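Local coordinates for protein probable mannosyltransferase KTR4 (Saccharomyces cerevisiae, PDB 5A07) that belongs to a glycosyltransferase family of the GT-A class and holds guanosine-5'-diphosphate and a manganese ion in its pocket, at residues P56-D61 with K297-N302; F63-V68 with Q301-Y306; K132-P137 with N242-Q247. All coordinates share one frame; numbering follows the deposited sequence.

Interaction 1: residues P56-D61 with K297-N302; sequences PLYEKD and KDNSQN. With ACT (acetate ion), chain H.
Leu57 and Asp298 bring the two loop backbones within 5.1 Å, CA to CA, and one main-chain hydrogen bond joins them, Leu57 N to Lys297 O at 3.0 Å. The Asn299 amide supplies the other two hydrogen bonds, both to the backbone of Tyr58. Its OD1 receives Tyr58 N in the carbonyl plane, on a lone pair (2.9 Å), while its ND2 donates to Tyr58 O at 2.8 Å. This pairing fixes the rotation of the amide, whose CG sits between backbone N and carbonyl carbon (chi1 55°). The Tyr58 ring turns its edge to Asp298, CE2 lying 3.3 Å from OD1, and Ser300 CB approaches CD2. That OD1 is already gripped twice, by Ser300 N in an Asx turn and by Ser300 OG on its syn lone pair; OD2 reaches Tyr58 OH through a water and also binds Thr420. Leu57 CD2 rests on Asp298 CA and CB. Lys297 NZ has Gly311 O as its strongest partner; Leu53 O, Tyr306 OH and an acetate, probably from the crystallisation liquor, share its three N-H. The contact thus joins the loop between helices 43-53 and 65-80 to the one between 293-297 and 303-308, with helix 418-425 touching Leu57 and Tyr58.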
loop_
_atom_site.group_PDB
_atom_site.type_symbol
_atom_site.label_atom_id
_atom_site.label_comp_id
_atom_site.label_asym_id
_atom_site.label_seq_id
_atom_site.Cartn_x
_atom_site.Cartn_y
_atom_site.Cartn_z
ATOM N N PRO B 56 -13.347 -17.242 -11.429
ATOM C CA PRO B 56 -12.206 -17.512 -10.561
ATOM C C PRO B 56 -11.002 -17.833 -11.388
ATOM O O PRO B 56 -11.114 -18.330 -12.531
ATOM C CB PRO B 56 -12.620 -18.686 -9.744
ATOM C CG PRO B 56 -13.852 -19.260 -10.397
ATOM C CD PRO B 56 -14.487 -18.143 -11.142
ATOM N N LEU B 57 -9.837 -17.491 -10.878
ATOM C CA LEU B 57 -8.649 -17.778 -11.634
ATOM C C LEU B 57 -8.438 -19.299 -11.794
ATOM O O LEU B 57 -7.800 -19.746 -12.794
ATOM C CB LEU B 57 -7.459 -17.167 -10.926
ATOM C CG LEU B 57 -6.087 -17.215 -11.639
ATOM C CD1 LEU B 57 -6.137 -16.542 -13.027
ATOM C CD2 LEU B 57 -5.064 -16.511 -10.746
ATOM N N TYR B 58 -8.827 -20.071 -10.789
ATOM C CA TYR B 58 -8.713 -21.531 -10.780
ATOM C C TYR B 58 -10.103 -22.143 -10.608
ATOM O O TYR B 58 -10.887 -21.744 -9.736
ATOM C CB TYR B 58 -7.852 -22.006 -9.647
ATOM C CG TYR B 58 -6.433 -21.556 -9.820
ATOM C CD1 TYR B 58 -5.555 -22.245 -10.659
ATOM C CD2 TYR B 58 -5.980 -20.403 -9.228
ATOM C CE1 TYR B 58 -4.265 -21.770 -10.898
ATOM C CE2 TYR B 58 -4.693 -19.951 -9.406
ATOM C CZ TYR B 58 -3.824 -20.611 -10.224
ATOM O OH TYR B 58 -2.582 -20.077 -10.447
ATOM N N GLU B 59 -10.439 -23.114 -11.441
ATOM C CA GLU B 59 -11.745 -23.801 -11.318
ATOM C C GLU B 59 -11.852 -24.551 -10.059
ATOM O O GLU B 59 -10.879 -25.157 -9.576
ATOM C CB GLU B 59 -11.998 -24.783 -12.466
ATOM C CG GLU B 59 -12.394 -24.061 -13.748
ATOM C CD GLU B 59 -12.313 -24.957 -14.995
ATOM O OE1 GLU B 59 -11.725 -26.095 -14.943
ATOM O OE2 GLU B 59 -12.826 -24.482 -16.034
ATOM N N LYS B 60 -13.072 -24.557 -9.550
ATOM C CA LYS B 60 -13.389 -25.239 -8.309
ATOM C C LYS B 60 -12.870 -26.669 -8.311
ATOM O O LYS B 60 -12.835 -27.355 -9.350
ATOM C CB LYS B 60 -14.896 -25.184 -8.097
ATOM C CG LYS B 60 -15.368 -25.740 -6.754
ATOM C CD LYS B 60 -16.695 -25.129 -6.311
ATOM C CE LYS B 60 -16.501 -23.665 -5.906
ATOM N NZ LYS B 60 -17.792 -22.949 -5.749
ATOM N N ASP B 61 -12.335 -27.091 -7.180
ATOM C CA ASP B 61 -11.872 -28.477 -7.034
ATOM C C ASP B 61 -10.714 -28.946 -7.893
ATOM O O ASP B 61 -10.519 -30.139 -8.049
ATOM C CB ASP B 61 -13.045 -29.466 -7.268
ATOM C CG ASP B 61 -14.289 -29.100 -6.468
ATOM O OD1 ASP B 61 -14.163 -28.527 -5.354
ATOM O OD2 ASP B 61 -15.397 -29.383 -6.953
ATOM N N LYS B 297 -8.132 -12.083 -8.775
ATOM C CA LYS B 297 -9.041 -13.208 -8.978
ATOM C C LYS B 297 -8.506 -14.528 -8.480
ATOM O O LYS B 297 -9.171 -15.542 -8.636
ATOM C CB LYS B 297 -9.362 -13.328 -10.463
ATOM C CG LYS B 297 -9.972 -12.128 -11.096
ATOM C CD LYS B 297 -11.300 -11.703 -10.516
ATOM C CE LYS B 297 -12.311 -12.846 -10.486
ATOM N NZ LYS B 297 -13.679 -12.392 -9.984
ATOM N N ASP B 298 -7.358 -14.541 -7.790
ATOM C CA ASP B 298 -6.755 -15.756 -7.331
ATOM C C ASP B 298 -7.492 -16.320 -6.151
ATOM O O ASP B 298 -7.434 -15.784 -5.013
ATOM C CB ASP B 298 -5.265 -15.584 -6.951
ATOM C CG ASP B 298 -4.545 -16.923 -6.815
ATOM O OD1 ASP B 298 -5.217 -17.985 -6.800
ATOM O OD2 ASP B 298 -3.306 -16.946 -6.588
ATOM N N ASN B 299 -8.141 -17.467 -6.371
ATOM C CA ASN B 299 -8.984 -18.068 -5.361
ATOM C C ASN B 299 -8.336 -19.275 -4.754
ATOM O O ASN B 299 -8.925 -19.954 -3.892
ATOM C CB ASN B 299 -10.341 -18.494 -5.985
ATOM C CG ASN B 299 -10.165 -19.415 -7.181
ATOM O OD1 ASN B 299 -9.383 -19.150 -8.073
ATOM N ND2 ASN B 299 -10.926 -20.484 -7.209
ATOM N N SER B 300 -7.092 -19.545 -5.114
ATOM C CA SER B 300 -6.511 -20.826 -4.757
ATOM C C SER B 300 -5.917 -21.011 -3.357
ATOM O O SER B 300 -5.812 -22.161 -2.890
ATOM C CB SER B 300 -5.465 -21.230 -5.803
ATOM O OG SER B 300 -4.368 -20.341 -5.885
ATOM N N GLN B 301 -5.425 -19.922 -2.730
ATOM C CA GLN B 301 -4.865 -20.044 -1.439
ATOM C C GLN B 301 -5.895 -19.845 -0.359
ATOM O O GLN B 301 -5.842 -20.576 0.619
ATOM C CB GLN B 301 -3.756 -19.008 -1.216
ATOM C CG GLN B 301 -3.009 -19.177 0.089
ATOM C CD GLN B 301 -1.754 -18.288 0.118
ATOM O OE1 GLN B 301 -0.781 -18.532 -0.599
ATOM N NE2 GLN B 301 -1.776 -17.263 0.947
ATOM N N ASN B 302 -6.767 -18.861 -0.510
ATOM C CA ASN B 302 -7.857 -18.529 0.437
ATOM C C ASN B 302 -9.199 -18.452 -0.289
ATOM O O ASN B 302 -9.791 -17.383 -0.445
ATOM C CB ASN B 302 -7.611 -17.192 1.138
ATOM C CG ASN B 302 -6.473 -17.256 2.068
ATOM O OD1 ASN B 302 -6.427 -18.106 2.945
ATOM N ND2 ASN B 302 -5.492 -16.469 1.825
HETATM C C ACT H . -16.858 -14.606 -9.785
HETATM O O ACT H . -16.247 -15.644 -9.411
HETATM O OXT ACT H . -16.309 -13.535 -10.156
HETATM C CH3 ACT H . -18.382 -14.635 -9.792
HETATM O O HOH W 1 -1.751 -18.339 -8.411
#

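Interaction 2: residues F63-V68 with Q301-Y306; sequences FDPNEV and QNPKNY. With ACT (acetate ion), chain H.
Phe63 presents the edge of its ring to Pro303, whose CG lies near the ring plane, 4.3 Å from Phe63 CE1, and the same side chain also touches Tyr58 and Asn299. The Tyr306 ring has an acetate oxygen at its edge; the modelled separation of 2.4 Å between Tyr306 OH and acetate O is very short, and its exact length is doubtful. Beside Phe63 the two proline rings cross at a slant and meet corner to corner, Pro65 CG lying 3.8 Å from Pro303 CG. Val68 completes the apolar patch: CG1, anti to the backbone N (chi1 169°), is directed at Gln301 and reaches its CA at 3.8 Å. Polar linkage is indirect, because one water donates to both Pro65 O and Gln301 O, at 2.7 Å from each. The Gln301 chain runs away from this patch in an extended form, and its amide is held by Asn72, Asn414 and Asn416. Within residues 63-68, Asp64 OD1 accepts Asn66 N at 3.0 Å, from above the carboxylate plane, and Val68 N bonds to Asp64 O. The geometry is that of two helix beginnings set against each other: helices 65-80 and 303-308 each start with a proline directly after the N-cap residue, and the capping bond of Asp64 secures the first.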
loop_
_atom_site.group_PDB
_atom_site.type_symbol
_atom_site.label_atom_id
_atom_site.label_comp_id
_atom_site.label_asym_id
_atom_site.label_seq_id
_atom_site.Cartn_x
_atom_site.Cartn_y
_atom_site.Cartn_z
ATOM N N PHE B 63 -7.668 -27.842 -7.174
ATOM C CA PHE B 63 -6.532 -27.379 -6.349
ATOM C C PHE B 63 -6.844 -27.717 -4.904
ATOM O O PHE B 63 -8.003 -27.817 -4.554
ATOM C CB PHE B 63 -6.283 -25.860 -6.535
ATOM C CG PHE B 63 -7.448 -24.972 -6.100
ATOM C CD1 PHE B 63 -7.539 -24.524 -4.793
ATOM C CD2 PHE B 63 -8.385 -24.567 -6.999
ATOM C CE1 PHE B 63 -8.570 -23.704 -4.415
ATOM C CE2 PHE B 63 -9.436 -23.769 -6.637
ATOM C CZ PHE B 63 -9.524 -23.336 -5.310
ATOM N N ASP B 64 -5.809 -27.935 -4.098
ATOM C CA ASP B 64 -5.923 -28.062 -2.649
ATOM C C ASP B 64 -5.173 -26.846 -2.014
ATOM O O ASP B 64 -3.958 -26.712 -2.235
ATOM C CB ASP B 64 -5.234 -29.338 -2.214
ATOM C CG ASP B 64 -5.197 -29.515 -0.683
ATOM O OD1 ASP B 64 -5.636 -28.644 0.096
ATOM O OD2 ASP B 64 -4.700 -30.576 -0.262
ATOM N N PRO B 65 -5.903 -25.981 -1.280
ATOM C CA PRO B 65 -5.320 -24.797 -0.635
ATOM C C PRO B 65 -4.100 -25.068 0.217
ATOM O O PRO B 65 -3.264 -24.217 0.331
ATOM C CB PRO B 65 -6.460 -24.242 0.201
ATOM C CG PRO B 65 -7.715 -24.735 -0.453
ATOM C CD PRO B 65 -7.381 -26.033 -1.098
ATOM N N ASN B 66 -3.955 -26.245 0.802
ATOM C CA ASN B 66 -2.759 -26.558 1.553
ATOM C C ASN B 66 -1.580 -26.786 0.691
ATOM O O ASN B 66 -0.483 -26.428 1.066
ATOM C CB ASN B 66 -2.931 -27.810 2.429
ATOM C CG ASN B 66 -3.983 -27.626 3.473
ATOM O OD1 ASN B 66 -4.009 -26.651 4.185
ATOM N ND2 ASN B 66 -4.863 -28.582 3.561
ATOM N N GLU B 67 -1.766 -27.461 -0.428
ATOM C CA GLU B 67 -0.677 -27.629 -1.358
ATOM C C GLU B 67 -0.335 -26.293 -2.020
ATOM O O GLU B 67 0.808 -26.014 -2.269
ATOM C CB GLU B 67 -1.088 -28.605 -2.451
ATOM C CG GLU B 67 -1.224 -30.045 -1.918
ATOM C CD GLU B 67 -1.707 -31.057 -3.000
ATOM O OE1 GLU B 67 -2.192 -30.645 -4.104
ATOM O OE2 GLU B 67 -1.590 -32.281 -2.732
ATOM N N VAL B 68 -1.350 -25.536 -2.352
ATOM C CA VAL B 68 -1.149 -24.176 -2.919
ATOM C C VAL B 68 -0.288 -23.340 -1.941
ATOM O O VAL B 68 0.699 -22.696 -2.321
ATOM C CB VAL B 68 -2.529 -23.517 -3.151
ATOM C CG1 VAL B 68 -2.355 -22.047 -3.477
ATOM C CG2 VAL B 68 -3.217 -24.182 -4.311
ATOM N N GLN B 301 -5.425 -19.922 -2.730
ATOM C CA GLN B 301 -4.865 -20.044 -1.439
ATOM C C GLN B 301 -5.895 -19.845 -0.359
ATOM O O GLN B 301 -5.842 -20.576 0.619
ATOM C CB GLN B 301 -3.756 -19.008 -1.216
ATOM C CG GLN B 301 -3.009 -19.177 0.089
ATOM C CD GLN B 301 -1.754 -18.288 0.118
ATOM O OE1 GLN B 301 -0.781 -18.532 -0.599
ATOM N NE2 GLN B 301 -1.776 -17.263 0.947
ATOM N N ASN B 302 -6.767 -18.861 -0.510
ATOM C CA ASN B 302 -7.857 -18.529 0.437
ATOM C C ASN B 302 -9.199 -18.452 -0.289
ATOM O O ASN B 302 -9.791 -17.383 -0.445
ATOM C CB ASN B 302 -7.611 -17.192 1.138
ATOM C CG ASN B 302 -6.473 -17.256 2.068
ATOM O OD1 ASN B 302 -6.427 -18.106 2.945
ATOM N ND2 ASN B 302 -5.492 -16.469 1.825
ATOM N N PRO B 303 -9.737 -19.635 -0.684
ATOM C CA PRO B 303 -10.962 -19.664 -1.453
ATOM C C PRO B 303 -12.162 -19.089 -0.692
ATOM O O PRO B 303 -13.091 -18.557 -1.319
ATOM C CB PRO B 303 -11.168 -21.173 -1.740
ATOM C CG PRO B 303 -10.237 -21.902 -0.845
ATOM C CD PRO B 303 -9.097 -20.959 -0.606
ATOM N N LYS B 304 -12.136 -19.170 0.608
ATOM C CA LYS B 304 -13.271 -18.612 1.387
ATOM C C LYS B 304 -13.304 -17.133 1.327
ATOM O O LYS B 304 -14.388 -16.531 1.387
ATOM C CB LYS B 304 -13.175 -18.997 2.847
ATOM C CG LYS B 304 -13.223 -20.475 3.117
ATOM C CD LYS B 304 -12.668 -20.706 4.522
ATOM C CE LYS B 304 -13.749 -21.010 5.527
ATOM N NZ LYS B 304 -13.585 -22.454 5.860
ATOM N N ASN B 305 -12.118 -16.494 1.170
ATOM C CA ASN B 305 -12.115 -15.003 0.923
ATOM C C ASN B 305 -12.803 -14.614 -0.356
ATOM O O ASN B 305 -13.570 -13.653 -0.427
ATOM C CB ASN B 305 -10.674 -14.400 0.890
ATOM C CG ASN B 305 -10.001 -14.381 2.241
ATOM O OD1 ASN B 305 -9.197 -13.459 2.604
ATOM N ND2 ASN B 305 -10.222 -15.393 2.964
ATOM N N TYR B 306 -12.462 -15.348 -1.402
ATOM C CA TYR B 306 -12.976 -15.107 -2.708
ATOM C C TYR B 306 -14.510 -15.349 -2.767
ATOM O O TYR B 306 -15.247 -14.592 -3.375
ATOM C CB TYR B 306 -12.289 -16.100 -3.666
ATOM C CG TYR B 306 -12.726 -15.896 -5.103
ATOM C CD1 TYR B 306 -13.874 -16.479 -5.616
ATOM C CD2 TYR B 306 -11.994 -15.136 -5.941
ATOM C CE1 TYR B 306 -14.258 -16.290 -6.909
ATOM C CE2 TYR B 306 -12.349 -14.965 -7.245
ATOM C CZ TYR B 306 -13.472 -15.567 -7.744
ATOM O OH TYR B 306 -13.859 -15.295 -9.044
HETATM C C ACT H . -16.858 -14.606 -9.785
HETATM O O ACT H . -16.247 -15.644 -9.411
HETATM O OXT ACT H . -16.309 -13.535 -10.156
HETATM C CH3 ACT H . -18.382 -14.635 -9.792
HETATM O O HOH W 2 -3.924 -22.020 1.815
#

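Interaction 3: residues K132-P137 with N242-Q247; sequences KNFGYP and NYDVFQ
Tyr136 and Phe134 both carry CG anti to the carbonyl carbon (chi1 -78° and -67°), which directs their rings at residues 242-247, while Asp244 CG, anti to N (chi1 -173°), carries the carboxylate to the Tyr136 hydroxyl. Tyr136 OH donates to Asp244 OD2 at 2.5 Å, and OD2 receives it on its syn lone pair. The carboxylate stands almost perpendicular to the phenol ring, with OD2 at the ring edge and in its plane. OD1 accepts Gln247 N at 2.9 Å from above the carboxylate plane, and OD2 gains Gly101 N, so both oxygens are occupied; these donors and the helix start would probably stabilise the negative charge. Phe246 sets its edge on the Tyr136 face in a T-shaped pair, centroids 4.9 Å apart and planes nearly perpendicular. Its CD2 lies 3.6 Å above the plane, over the ring centre. Phe134 packs against backbone: its CZ comes within 3.4 Å of Tyr243 C, and Asp244 CA covers one face toward the rim. Tyr130 of helix 116-131 stacks with Phe134. Asp244 is therefore an N-cap for helix 245-251, tied to the loop that closes the beta-alpha-beta unit of strand 105-110, helix 116-131 and strand 138-142, a parallel element of the kind that builds the nucleotide-binding half of GT-A folds.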
loop_
_atom_site.group_PDB
_atom_site.type_symbol
_atom_site.label_atom_id
_atom_site.label_comp_id
_atom_site.label_asym_id
_atom_site.label_seq_id
_atom_site.Cartn_x
_atom_site.Cartn_y
_atom_site.Cartn_z
ATOM N N LYS B 132 19.033 10.428 5.392
ATOM C CA LYS B 132 20.132 11.270 5.806
ATOM C C LYS B 132 21.012 11.570 4.612
ATOM O O LYS B 132 21.693 12.575 4.616
ATOM C CB LYS B 132 20.962 10.629 6.908
ATOM C CG LYS B 132 21.837 9.464 6.432
ATOM C CD LYS B 132 22.560 8.814 7.595
ATOM C CE LYS B 132 23.417 7.650 7.115
ATOM N NZ LYS B 132 24.023 7.037 8.329
ATOM N N ASN B 133 20.952 10.745 3.577
ATOM C CA ASN B 133 21.757 11.001 2.391
ATOM C C ASN B 133 21.052 11.696 1.243
ATOM O O ASN B 133 21.689 12.000 0.233
ATOM C CB ASN B 133 22.373 9.669 1.896
ATOM C CG ASN B 133 23.369 9.133 2.846
ATOM O OD1 ASN B 133 24.105 9.893 3.427
ATOM N ND2 ASN B 133 23.319 7.875 3.119
ATOM N N PHE B 134 19.758 11.944 1.378
ATOM C CA PHE B 134 18.965 12.542 0.321
ATOM C C PHE B 134 18.183 13.775 0.751
ATOM O O PHE B 134 17.934 14.619 -0.046
ATOM C CB PHE B 134 18.092 11.477 -0.330
ATOM C CG PHE B 134 18.887 10.485 -1.064
ATOM C CD1 PHE B 134 19.324 10.763 -2.349
ATOM C CD2 PHE B 134 19.257 9.285 -0.495
ATOM C CE1 PHE B 134 20.156 9.893 -3.045
ATOM C CE2 PHE B 134 20.091 8.417 -1.181
ATOM C CZ PHE B 134 20.544 8.689 -2.464
ATOM N N GLY B 135 17.727 13.823 2.001
ATOM C CA GLY B 135 17.164 15.026 2.615
ATOM C C GLY B 135 15.823 15.469 2.152
ATOM O O GLY B 135 15.533 16.649 2.166
ATOM N N TYR B 136 14.954 14.533 1.756
ATOM C CA TYR B 136 13.582 14.875 1.419
ATOM C C TYR B 136 12.898 15.409 2.666
ATOM O O TYR B 136 13.120 14.946 3.813
ATOM C CB TYR B 136 12.829 13.659 0.795
ATOM C CG TYR B 136 13.269 13.514 -0.685
ATOM C CD1 TYR B 136 12.711 14.327 -1.662
ATOM C CD2 TYR B 136 14.260 12.631 -1.086
ATOM C CE1 TYR B 136 13.130 14.276 -2.991
ATOM C CE2 TYR B 136 14.700 12.582 -2.401
ATOM C CZ TYR B 136 14.149 13.440 -3.344
ATOM O OH TYR B 136 14.542 13.387 -4.623
ATOM N N PRO B 137 11.977 16.318 2.478
ATOM C CA PRO B 137 11.227 16.885 3.587
ATOM C C PRO B 137 10.145 16.003 4.150
ATOM O O PRO B 137 9.759 15.005 3.541
ATOM C CB PRO B 137 10.502 18.081 2.940
ATOM C CG PRO B 137 10.398 17.729 1.497
ATOM C CD PRO B 137 11.588 16.859 1.177
ATOM N N ASN B 242 20.846 3.344 -1.152
ATOM C CA ASN B 242 21.851 4.287 -1.629
ATOM C C ASN B 242 21.572 4.929 -3.020
ATOM O O ASN B 242 22.481 5.350 -3.720
ATOM C CB ASN B 242 23.203 3.586 -1.622
ATOM C CG ASN B 242 23.708 3.413 -0.225
ATOM O OD1 ASN B 242 23.698 4.337 0.556
ATOM N ND2 ASN B 242 24.143 2.249 0.092
ATOM N N TYR B 243 20.321 4.992 -3.391
ATOM C CA TYR B 243 19.850 5.701 -4.562
ATOM C C TYR B 243 18.617 6.455 -4.161
ATOM O O TYR B 243 17.920 6.068 -3.226
ATOM C CB TYR B 243 19.540 4.754 -5.731
ATOM C CG TYR B 243 18.499 3.689 -5.431
ATOM C CD1 TYR B 243 18.851 2.544 -4.789
ATOM C CD2 TYR B 243 17.166 3.898 -5.763
ATOM C CE1 TYR B 243 17.916 1.583 -4.482
ATOM C CE2 TYR B 243 16.231 2.968 -5.465
ATOM C CZ TYR B 243 16.602 1.803 -4.832
ATOM O OH TYR B 243 15.694 0.864 -4.525
ATOM N N ASP B 244 18.347 7.526 -4.883
ATOM C CA ASP B 244 17.132 8.363 -4.698
ATOM C C ASP B 244 15.902 7.609 -5.194
ATOM O O ASP B 244 15.783 7.297 -6.367
ATOM C CB ASP B 244 17.317 9.670 -5.438
ATOM C CG ASP B 244 16.218 10.687 -5.182
ATOM O OD1 ASP B 244 15.015 10.336 -5.172
ATOM O OD2 ASP B 244 16.554 11.866 -4.951
ATOM N N VAL B 245 15.022 7.263 -4.267
ATOM C CA VAL B 245 13.899 6.401 -4.530
ATOM C C VAL B 245 12.866 7.072 -5.389
ATOM O O VAL B 245 12.375 6.496 -6.351
ATOM C CB VAL B 245 13.279 5.914 -3.194
ATOM C CG1 VAL B 245 11.965 5.201 -3.376
ATOM C CG2 VAL B 245 14.231 4.954 -2.514
ATOM N N PHE B 246 12.559 8.319 -5.083
ATOM C CA PHE B 246 11.634 9.072 -5.966
ATOM C C PHE B 246 12.175 9.224 -7.378
ATOM O O PHE B 246 11.423 9.088 -8.354
ATOM C CB PHE B 246 11.282 10.441 -5.388
ATOM C CG PHE B 246 10.621 10.425 -4.048
ATOM C CD1 PHE B 246 9.624 9.551 -3.745
ATOM C CD2 PHE B 246 10.914 11.390 -3.117
ATOM C CE1 PHE B 246 8.961 9.608 -2.547
ATOM C CE2 PHE B 246 10.257 11.419 -1.883
ATOM C CZ PHE B 246 9.271 10.514 -1.613
ATOM N N GLN B 247 13.441 9.487 -7.514
ATOM C CA GLN B 247 14.037 9.616 -8.878
ATOM C C GLN B 247 14.048 8.268 -9.589
ATOM O O GLN B 247 13.899 8.240 -10.792
ATOM C CB GLN B 247 15.469 10.243 -8.864
ATOM C CG GLN B 247 15.493 11.678 -8.352
ATOM C CD GLN B 247 14.874 12.710 -9.302
ATOM O OE1 GLN B 247 13.962 12.418 -10.019
ATOM N NE2 GLN B 247 15.403 13.933 -9.282
#

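Interactions 1 and 2 form one continuous patch: their centres lie about 7 Å apart, they share Gln301 and Asn302, and Lys297 NZ of the first meets Tyr306 OH of the second at 3.1 Å, both beside the same acetate. Interaction 3 stands on the opposite side of the chain's centre, its centre about 41 Å from that of interaction 1 and 40 Å from that of interaction 2, yet its segments fall within the sequence span those two close. None of the residues lining the guanosine-5'-diphosphate pocket belongs to these segments. Interaction 3 has the clearer connection, since residues 132-137 lead into strand 138-142, which ends at the pocket residue Asn142.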